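NIPSNAP domain protein (PDB 5K9F) is of unknown function, a NipSnap-family protein of the dimeric alpha-beta barrel class that holds oxamic acid in a pocket between its sheet and helices. Local coordinates at residues A[11-16]-A[58-63]; A[28-33]-A[85-90]; A[39-44]-A[75-80]. All coordinates share one frame; numbering follows the deposited sequence.

Contact 1 of 3, residues A[11-16]-A[58-63]; sequences VEQRTY and RVIQLW. With OXM (oxamic acid), chain B.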
loop_
_atom_site.group_PDB
_atom_site.type_symbol
_atom_site.label_atom_id
_atom_site.label_comp_id
_atom_site.label_asym_id
_atom_site.label_seq_id
_atom_site.Cartn_x
_atom_site.Cartn_y
_atom_site.Cartn_z
ATOM N N VAL A 11 -13.487 -1.255 20.865
ATOM C CA VAL A 11 -12.722 -2.443 20.506
ATOM C C VAL A 11 -11.424 -2.027 19.831
ATOM O O VAL A 11 -11.422 -1.189 18.920
ATOM C CB VAL A 11 -13.550 -3.384 19.614
ATOM C CG1 VAL A 11 -12.704 -4.525 19.135
ATOM C CG2 VAL A 11 -14.742 -3.925 20.403
ATOM N N GLU A 12 -10.314 -2.592 20.289
ATOM C CA GLU A 12 -9.023 -2.344 19.664
ATOM C C GLU A 12 -8.559 -3.594 18.932
ATOM O O GLU A 12 -8.563 -4.688 19.510
ATOM C CB GLU A 12 -7.980 -1.934 20.704
ATOM C CG GLU A 12 -6.611 -1.734 20.060
ATOM C CD GLU A 12 -5.525 -1.354 21.063
ATOM O OE1 GLU A 12 -5.786 -1.440 22.280
ATOM O OE2 GLU A 12 -4.407 -0.982 20.625
ATOM N N GLN A 13 -8.168 -3.443 17.659
ATOM C CA GLN A 13 -7.590 -4.555 16.901
ATOM C C GLN A 13 -6.130 -4.221 16.636
ATOM O O GLN A 13 -5.829 -3.278 15.896
ATOM C CB GLN A 13 -8.329 -4.828 15.586
ATOM C CG GLN A 13 -7.689 -6.029 14.864
ATOM C CD GLN A 13 -8.501 -6.566 13.700
ATOM O OE1 GLN A 13 -8.360 -7.727 13.328
ATOM N NE2 GLN A 13 -9.320 -5.721 13.099
ATOM N N ARG A 14 -5.225 -4.998 17.231
ATOM C CA ARG A 14 -3.789 -4.778 17.094
ATOM C C ARG A 14 -3.199 -5.854 16.203
ATOM O O ARG A 14 -3.582 -7.024 16.290
ATOM C CB ARG A 14 -3.073 -4.832 18.442
ATOM C CG ARG A 14 -3.456 -3.765 19.388
ATOM C CD ARG A 14 -2.812 -4.009 20.736
ATOM N NE ARG A 14 -1.376 -3.741 20.792
ATOM C CZ ARG A 14 -0.837 -2.522 20.895
ATOM N NH1 ARG A 14 -1.603 -1.431 20.912
ATOM N NH2 ARG A 14 0.469 -2.389 20.986
ATOM N N THR A 15 -2.251 -5.467 15.362
ATOM C CA THR A 15 -1.558 -6.422 14.508
ATOM C C THR A 15 -0.065 -6.282 14.741
ATOM O O THR A 15 0.469 -5.172 14.676
ATOM C CB THR A 15 -1.859 -6.193 13.015
ATOM O OG1 THR A 15 -3.259 -6.341 12.745
ATOM C CG2 THR A 15 -1.092 -7.190 12.135
ATOM N N TYR A 16 0.612 -7.405 14.968
ATOM C CA TYR A 16 2.067 -7.444 14.982
ATOM C C TYR A 16 2.537 -8.282 13.806
ATOM O O TYR A 16 2.023 -9.383 13.578
ATOM C CB TYR A 16 2.612 -8.049 16.278
ATOM C CG TYR A 16 2.225 -7.343 17.550
ATOM C CD1 TYR A 16 2.396 -7.969 18.768
ATOM C CD2 TYR A 16 1.719 -6.049 17.534
ATOM C CE1 TYR A 16 2.051 -7.347 19.949
ATOM C CE2 TYR A 16 1.371 -5.409 18.726
ATOM C CZ TYR A 16 1.547 -6.069 19.918
ATOM O OH TYR A 16 1.208 -5.447 21.096
ATOM N N ARG A 58 1.695 -12.827 10.971
ATOM C CA ARG A 58 0.980 -11.817 11.732
ATOM C C ARG A 58 0.320 -12.447 12.934
ATOM O O ARG A 58 -0.235 -13.548 12.844
ATOM C CB ARG A 58 -0.121 -11.148 10.908
ATOM C CG ARG A 58 0.365 -10.180 9.856
ATOM C CD ARG A 58 -0.845 -9.572 9.152
ATOM N NE ARG A 58 -1.548 -10.562 8.327
ATOM C CZ ARG A 58 -2.843 -10.518 8.032
ATOM N NH1 ARG A 58 -3.616 -9.539 8.502
ATOM N NH2 ARG A 58 -3.372 -11.462 7.249
ATOM N N VAL A 59 0.356 -11.753 14.067
ATOM C CA VAL A 59 -0.524 -12.074 15.183
ATOM C C VAL A 59 -1.462 -10.895 15.389
ATOM O O VAL A 59 -1.033 -9.735 15.388
ATOM C CB VAL A 59 0.244 -12.434 16.468
ATOM C CG1 VAL A 59 0.928 -13.797 16.307
ATOM C CG2 VAL A 59 1.257 -11.364 16.838
ATOM N N ILE A 60 -2.744 -11.200 15.543
ATOM C CA ILE A 60 -3.822 -10.226 15.538
ATOM C C ILE A 60 -4.604 -10.399 16.825
ATOM O O ILE A 60 -5.033 -11.516 17.144
ATOM C CB ILE A 60 -4.726 -10.421 14.309
ATOM C CG1 ILE A 60 -3.920 -10.153 13.032
ATOM C CG2 ILE A 60 -5.928 -9.509 14.372
ATOM C CD1 ILE A 60 -4.673 -10.584 11.790
ATOM N N GLN A 61 -4.776 -9.307 17.579
ATOM C CA GLN A 61 -5.494 -9.410 18.840
ATOM C C GLN A 61 -6.598 -8.369 18.913
ATOM O O GLN A 61 -6.445 -7.245 18.440
ATOM C CB GLN A 61 -4.552 -9.268 20.047
ATOM C CG GLN A 61 -3.635 -8.089 20.019
ATOM C CD GLN A 61 -2.488 -8.249 20.990
ATOM O OE1 GLN A 61 -2.599 -7.884 22.154
ATOM N NE2 GLN A 61 -1.380 -8.813 20.515
ATOM N N LEU A 62 -7.723 -8.760 19.499
ATOM C CA LEU A 62 -8.833 -7.849 19.725
ATOM C C LEU A 62 -9.094 -7.755 21.218
ATOM O O LEU A 62 -9.207 -8.775 21.900
ATOM C CB LEU A 62 -10.100 -8.302 18.994
ATOM C CG LEU A 62 -10.050 -8.068 17.480
ATOM C CD1 LEU A 62 -9.362 -9.219 16.765
ATOM C CD2 LEU A 62 -11.450 -7.845 16.936
ATOM N N TRP A 63 -9.180 -6.522 21.712
ATOM C CA TRP A 63 -9.436 -6.229 23.122
ATOM C C TRP A 63 -10.637 -5.306 23.237
ATOM O O TRP A 63 -10.795 -4.384 22.434
ATOM C CB TRP A 63 -8.225 -5.541 23.774
ATOM C CG TRP A 63 -6.994 -6.384 23.818
ATOM C CD1 TRP A 63 -6.002 -6.435 22.883
ATOM C CD2 TRP A 63 -6.628 -7.308 24.848
ATOM N NE1 TRP A 63 -5.029 -7.334 23.277
ATOM C CE2 TRP A 63 -5.400 -7.887 24.472
ATOM C CE3 TRP A 63 -7.228 -7.712 26.049
ATOM C CZ2 TRP A 63 -4.752 -8.838 25.265
ATOM C CZ3 TRP A 63 -6.584 -8.648 26.832
ATOM C CH2 TRP A 63 -5.362 -9.206 26.429
HETATM C C1 OXM B . 2.995 -7.674 23.313
HETATM N N1 OXM B . 2.037 -6.757 23.226
HETATM O O1 OXM B . 2.764 -8.892 23.474
HETATM C C2 OXM B . 4.411 -7.279 23.194
HETATM O O2 OXM B . 5.269 -8.193 23.190
HETATM O O3 OXM B . 4.731 -6.072 23.092
HETATM O O HOH W 1 -1.003 -8.242 17.787
HETATM O O HOH W 2 -3.942 -7.328 10.305
HETATM O O HOH W 3 -0.740 -6.382 22.847
#
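E12, R14 and Y16 pair with W63, Q61 and V59 in an antiparallel strand contact at the middle of the four-stranded sheet, where strand 10-18 lies between 58-65 and 95-105. These three pairs are hydrogen-bonded, each exchanging two backbone bonds; Y16 N gives to V59 O at 2.9 Å and 173°. Q13-L62 and T15-I60 are the non-hydrogen-bonded pairs between them.

The face bearing E12, R14, Y16, V59, Q61 and W63 looks toward the helices and mixes polar with apolar groups. Lying alongside Q61, R14 bends at its third torsion (73°), which turns the guanidinium so that NE and NH2 both grip Y16 OH side-on, NE at 3.1 Å. Its other end, NH1, meets E12 OE2 at 2.9 Å on the syn side, tilted out of the carboxylate plane, in a salt bridge; E12 is also held by R71 and T100. Across the strands, Q61 CG, set between the backbone N and carbonyl carbon (chi1 50°), packs on R14 CB. Q61 OE1 takes the indole N-H of W63 on a lone pair, NE1 to OE1 2.7 Å, while NE2 feeds a water centred over one face of the Y16 ring. V59 CG2 packs on Y16 CB at 3.6 Å.

On the opposite face, V11, I60 and L62 supply apolar bulk against a second subunit, and Q13 bonds to its counterpart Q13 there.

A further water joins Y16 OH and Q61 OE1 to the amide nitrogen of oxamic acid, which itself lies 2.6 Å from Y16 OH. All this is consistent with the dimeric alpha-beta barrel fold, in which helices cover one face of the sheet and the other packs on a partner subunit.

Contact 2 of 3, residues A[28-33]-A[85-90]; sequences SLYEAE and KSFVGR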
loop_
_atom_site.group_PDB
_atom_site.type_symbol
_atom_site.label_atom_id
_atom_site.label_comp_id
_atom_site.label_asym_id
_atom_site.label_seq_id
_atom_site.Cartn_x
_atom_site.Cartn_y
_atom_site.Cartn_z
ATOM N N SER A 28 3.927 -19.354 22.100
ATOM C CA SER A 28 4.271 -20.173 23.258
ATOM C C SER A 28 4.852 -19.328 24.382
ATOM O O SER A 28 4.501 -19.520 25.556
ATOM C CB SER A 28 5.258 -21.265 22.851
ATOM O OG SER A 28 4.628 -22.216 22.019
ATOM N N LEU A 29 5.753 -18.405 24.048
ATOM C CA LEU A 29 6.364 -17.548 25.059
ATOM C C LEU A 29 5.333 -16.616 25.680
ATOM O O LEU A 29 5.322 -16.418 26.904
ATOM C CB LEU A 29 7.505 -16.752 24.429
ATOM C CG LEU A 29 8.382 -15.888 25.331
ATOM C CD1 LEU A 29 9.118 -16.722 26.364
ATOM C CD2 LEU A 29 9.366 -15.123 24.457
ATOM N N TYR A 30 4.454 -16.043 24.853
ATOM C CA TYR A 30 3.394 -15.177 25.360
ATOM C C TYR A 30 2.458 -15.935 26.298
ATOM O O TYR A 30 2.139 -15.459 27.395
ATOM C CB TYR A 30 2.614 -14.564 24.184
ATOM C CG TYR A 30 1.411 -13.753 24.636
ATOM C CD1 TYR A 30 1.572 -12.497 25.206
ATOM C CD2 TYR A 30 0.120 -14.260 24.522
ATOM C CE1 TYR A 30 0.476 -11.758 25.630
ATOM C CE2 TYR A 30 -0.979 -13.532 24.945
ATOM C CZ TYR A 30 -0.795 -12.276 25.490
ATOM O OH TYR A 30 -1.893 -11.547 25.909
ATOM N N GLU A 31 2.006 -17.125 25.892
ATOM C CA GLU A 31 1.074 -17.853 26.751
ATOM C C GLU A 31 1.713 -18.173 28.094
ATOM O O GLU A 31 1.049 -18.128 29.141
ATOM C CB GLU A 31 0.592 -19.137 26.072
ATOM C CG GLU A 31 -0.484 -19.860 26.890
ATOM C CD GLU A 31 -1.034 -21.113 26.221
ATOM O OE1 GLU A 31 -0.656 -21.418 25.072
ATOM O OE2 GLU A 31 -1.858 -21.803 26.863
ATOM N N ALA A 32 3.012 -18.475 28.091
ATOM C CA ALA A 32 3.670 -18.871 29.329
ATOM C C ALA A 32 4.009 -17.683 30.223
ATOM O O ALA A 32 3.994 -17.821 31.453
ATOM C CB ALA A 32 4.942 -19.659 29.012
ATOM N N GLU A 33 4.317 -16.520 29.640
ATOM C CA GLU A 33 4.910 -15.416 30.389
ATOM C C GLU A 33 4.175 -14.085 30.280
ATOM O O GLU A 33 4.438 -13.203 31.108
ATOM C CB GLU A 33 6.364 -15.191 29.945
ATOM C CG GLU A 33 7.244 -16.428 30.029
ATOM C CD GLU A 33 8.712 -16.120 29.785
ATOM O OE1 GLU A 33 9.044 -14.933 29.586
ATOM O OE2 GLU A 33 9.533 -17.064 29.794
ATOM N N LYS A 85 7.464 -5.776 31.669
ATOM C CA LYS A 85 8.692 -5.259 31.071
ATOM C C LYS A 85 9.677 -6.385 30.792
ATOM O O LYS A 85 10.333 -6.403 29.741
ATOM C CB LYS A 85 9.324 -4.210 31.988
ATOM C CG LYS A 85 8.563 -2.897 32.084
ATOM C CD LYS A 85 9.259 -1.961 33.073
ATOM C CE LYS A 85 8.552 -0.624 33.186
ATOM N NZ LYS A 85 9.215 0.253 34.198
ATOM N N SER A 86 9.786 -7.341 31.715
ATOM C CA SER A 86 10.686 -8.471 31.508
ATOM C C SER A 86 10.256 -9.293 30.303
ATOM O O SER A 86 11.081 -9.652 29.455
ATOM C CB SER A 86 10.738 -9.342 32.764
ATOM O OG SER A 86 11.391 -8.667 33.821
ATOM N N PHE A 87 8.960 -9.599 30.210
ATOM C CA PHE A 87 8.470 -10.359 29.066
ATOM C C PHE A 87 8.699 -9.607 27.760
ATOM O O PHE A 87 9.116 -10.203 26.757
ATOM C CB PHE A 87 6.985 -10.685 29.238
ATOM C CG PHE A 87 6.318 -11.090 27.961
ATOM C CD1 PHE A 87 6.556 -12.340 27.405
ATOM C CD2 PHE A 87 5.477 -10.214 27.289
ATOM C CE1 PHE A 87 5.958 -12.703 26.214
ATOM C CE2 PHE A 87 4.883 -10.574 26.093
ATOM C CZ PHE A 87 5.123 -11.823 25.560
ATOM N N VAL A 88 8.432 -8.299 27.747
ATOM C CA VAL A 88 8.653 -7.530 26.523
ATOM C C VAL A 88 10.118 -7.608 26.106
ATOM O O VAL A 88 10.432 -7.705 24.912
ATOM C CB VAL A 88 8.189 -6.074 26.716
ATOM C CG1 VAL A 88 8.709 -5.196 25.590
ATOM C CG2 VAL A 88 6.680 -6.022 26.768
ATOM N N GLY A 89 11.027 -7.595 27.084
ATOM C CA GLY A 89 12.443 -7.743 26.778
ATOM C C GLY A 89 12.767 -9.074 26.125
ATOM O O GLY A 89 13.585 -9.142 25.205
ATOM N N ARG A 90 12.113 -10.146 26.573
ATOM C CA ARG A 90 12.408 -11.474 26.044
ATOM C C ARG A 90 11.712 -11.743 24.714
ATOM O O ARG A 90 12.255 -12.471 23.874
ATOM C CB ARG A 90 12.014 -12.548 27.061
ATOM C CG ARG A 90 12.793 -12.480 28.371
ATOM C CD ARG A 90 12.472 -13.657 29.285
ATOM N NE ARG A 90 11.112 -13.600 29.815
ATOM C CZ ARG A 90 10.767 -12.958 30.927
ATOM N NH1 ARG A 90 11.686 -12.310 31.630
ATOM N NH2 ARG A 90 9.502 -12.961 31.336
#
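F87 pushes its ring out from helix 82-91 into the side of helix 23-33, and there the contact is tight. The two helical segments run antiparallel at 166°, but their axes stay 10.8 Å apart, a gap that a large flat side chain can bridge. With CG swung anti to the backbone N (chi1 163°), the phenyl ring is carried across to helix 23-33. Its far end, CZ, comes 3.6 Å from CD1 of Y30 and meets the tyrosine at its edge, near the tyrosine plane; the two ring planes are inclined at 57°, an oblique pair. L29 slides past the phenylalanine in the opposite sense, its CG 4.1 Å from F87 CE1, and E33 CB closes in on F87 CD1 at 3.8 Å. L29, Y30 and E33 thus touch the ring at different atoms, and a leucine and an aliphatic CB suit a phenyl neighbour.

Both helices belong to the layer that covers one face of the sheet in a domain of the dimeric alpha-beta barrel clan, and F87 is shared between that layer and the pocket: it touches the bound oxamic acid and also meets the ring of W84. Y30 is fixed from beyond the contact, its hydroxyl bonded to Q38 and its ring stacked on Y48.

Toward solvent the packing gives way to charge. From the last turn of helix 23-33, E33 sends an extended chain across R90 at about a right angle. Its OE1 lies at the guanidinium edge in a salt bridge, with a very short separation of 2.5 Å to R90 NE and a weak, bent second bond to NH2. R90 has two deposited conformers, which makes the exact shortness doubtful. The arginine bends at its third torsion, laying one guanidinium face over its own helix, near S86 O and F87 N.

Contact 3 of 3, residues A[39-44]-A[75-80]; sequences AGALGR and KAILSG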
loop_
_atom_site.group_PDB
_atom_site.type_symbol
_atom_site.label_atom_id
_atom_site.label_comp_id
_atom_site.label_asym_id
_atom_site.label_seq_id
_atom_site.Cartn_x
_atom_site.Cartn_y
_atom_site.Cartn_z
ATOM N N ALA A 39 -3.792 -9.921 30.099
ATOM C CA ALA A 39 -5.236 -10.053 30.252
ATOM C C ALA A 39 -5.688 -9.532 31.607
ATOM O O ALA A 39 -6.771 -8.948 31.727
ATOM C CB ALA A 39 -5.657 -11.510 30.070
ATOM N N GLY A 40 -4.870 -9.731 32.642
ATOM C CA GLY A 40 -5.225 -9.212 33.951
ATOM C C GLY A 40 -5.316 -7.699 33.968
ATOM O O GLY A 40 -6.204 -7.127 34.602
ATOM N N ALA A 41 -4.410 -7.032 33.257
ATOM C CA ALA A 41 -4.394 -5.574 33.245
ATOM C C ALA A 41 -5.453 -5.001 32.312
ATOM O O ALA A 41 -6.127 -4.022 32.658
ATOM C CB ALA A 41 -3.014 -5.069 32.825
ATOM N N LEU A 42 -5.588 -5.573 31.115
ATOM C CA LEU A 42 -6.447 -4.982 30.095
ATOM C C LEU A 42 -7.902 -5.399 30.238
ATOM O O LEU A 42 -8.798 -4.632 29.860
ATOM C CB LEU A 42 -5.937 -5.348 28.701
ATOM C CG LEU A 42 -4.542 -4.818 28.363
ATOM C CD1 LEU A 42 -4.181 -5.084 26.899
ATOM C CD2 LEU A 42 -4.405 -3.336 28.683
ATOM N N GLY A 43 -8.200 -6.602 30.726
ATOM C CA GLY A 43 -9.578 -6.876 31.113
ATOM C C GLY A 43 -10.453 -7.806 30.284
ATOM O O GLY A 43 -11.069 -8.719 30.847
ATOM N N ARG A 44 -10.566 -7.579 28.973
ATOM C CA ARG A 44 -11.432 -8.386 28.109
ATOM C C ARG A 44 -10.739 -8.715 26.789
ATOM O O ARG A 44 -10.780 -7.919 25.849
ATOM C CB ARG A 44 -12.739 -7.638 27.866
ATOM C CG ARG A 44 -13.809 -8.412 27.114
ATOM C CD ARG A 44 -15.204 -7.854 27.426
ATOM N NE ARG A 44 -15.326 -6.424 27.128
ATOM C CZ ARG A 44 -15.443 -5.466 28.046
ATOM N NH1 ARG A 44 -15.546 -4.196 27.675
ATOM N NH2 ARG A 44 -15.463 -5.773 29.334
ATOM N N LYS A 75 -3.657 0.450 29.974
ATOM C CA LYS A 75 -2.394 0.326 29.253
ATOM C C LYS A 75 -1.223 0.862 30.065
ATOM O O LYS A 75 -0.115 0.315 29.996
ATOM C CB LYS A 75 -2.480 1.044 27.904
ATOM C CG LYS A 75 -3.262 0.278 26.869
ATOM C CD LYS A 75 -3.405 1.082 25.580
ATOM C CE LYS A 75 -2.061 1.278 24.866
ATOM N NZ LYS A 75 -1.396 -0.014 24.521
ATOM N N ALA A 76 -1.438 1.934 30.835
ATOM C CA ALA A 76 -0.355 2.458 31.659
ATOM C C ALA A 76 -0.063 1.520 32.821
ATOM O O ALA A 76 1.096 1.364 33.226
ATOM C CB ALA A 76 -0.700 3.859 32.165
ATOM N N ILE A 77 -1.104 0.885 33.370
ATOM C CA ILE A 77 -0.890 -0.122 34.405
ATOM C C ILE A 77 -0.035 -1.254 33.863
ATOM O O ILE A 77 0.903 -1.720 34.523
ATOM C CB ILE A 77 -2.233 -0.641 34.947
ATOM C CG1 ILE A 77 -2.917 0.450 35.780
ATOM C CG2 ILE A 77 -2.021 -1.914 35.782
ATOM C CD1 ILE A 77 -4.345 0.139 36.134
ATOM N N LEU A 78 -0.335 -1.704 32.646
ATOM C CA LEU A 78 0.425 -2.806 32.072
ATOM C C LEU A 78 1.860 -2.385 31.780
ATOM O O LEU A 78 2.809 -3.101 32.121
ATOM C CB LEU A 78 -0.266 -3.295 30.805
ATOM C CG LEU A 78 0.483 -4.368 30.025
ATOM C CD1 LEU A 78 0.587 -5.641 30.855
ATOM C CD2 LEU A 78 -0.252 -4.599 28.715
ATOM N N SER A 79 2.032 -1.208 31.164
ATOM C CA SER A 79 3.361 -0.752 30.758
ATOM C C SER A 79 4.294 -0.572 31.941
ATOM O O SER A 79 5.512 -0.736 31.797
ATOM C CB SER A 79 3.255 0.565 29.987
ATOM O OG SER A 79 2.599 0.377 28.749
ATOM N N GLY A 80 3.757 -0.223 33.106
ATOM C CA GLY A 80 4.580 -0.071 34.283
ATOM C C GLY A 80 4.817 -1.329 35.084
ATOM O O GLY A 80 5.506 -1.276 36.107
#
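A41 and L78 make the closest apolar contact between the end of helix 35-42 and the last turns of helix 68-79. Their CB atoms stand 3.8 Å apart. The alanine suits this place because its small methyl lets the backbones approach, the CA atoms of A41 and L78 being 5.7 Å apart. L42 adds a second patch: its CG lies 4.3 Å from L78 CD2, and L42 CD2 lies 4.1 Å from K75 N. I77 CG2 brushes the A41 methyl at 4.4 Å, on the exposed side.

No hydrogen bond crosses between the segments; within the two segments the polar bonds are intrahelical. K75 O accepts both S79 N and S79 OG, which arrive from opposite faces of its carbonyl plane, the hydroxyl at 3.0 Å. G43 ends the other helix with positive phi (108°), an angle at which a CB would jam against the preceding carbonyl, while its N still bonds A39 O.

R74 of helix 68-79 bonds A41 O, joining the two helices from outside the segments. L78 also packs on I37 and Q38, and past G43 the chain turns into strand 45-51, R44 sharing backbone hydrogen bonding with G64 of strand 58-65.

The sheet pair of contact 1 forms the floor beneath the two helix pairs, with centres about 17 Å from contact 2 and 15 Å from contact 3. W63 touches both helix pairs: its indole packs on A39, L42 and R44 of contact 3, with CE3 3.6 Å from R44 O, and its CZ2 lies 4.0 Å from Y30 OH of contact 2. The helix pairs, about 14 Å apart, meet where K85 CE approaches S79 O at 3.3 Å. Oxamic acid sits between the sheet face of contact 1 and the helix layer, beside contact 2: Y16 and F87 belong to its pocket, together with F26, Q38, W84 and I95, whereas the L78 side chain stays about 6 Å from the ligand.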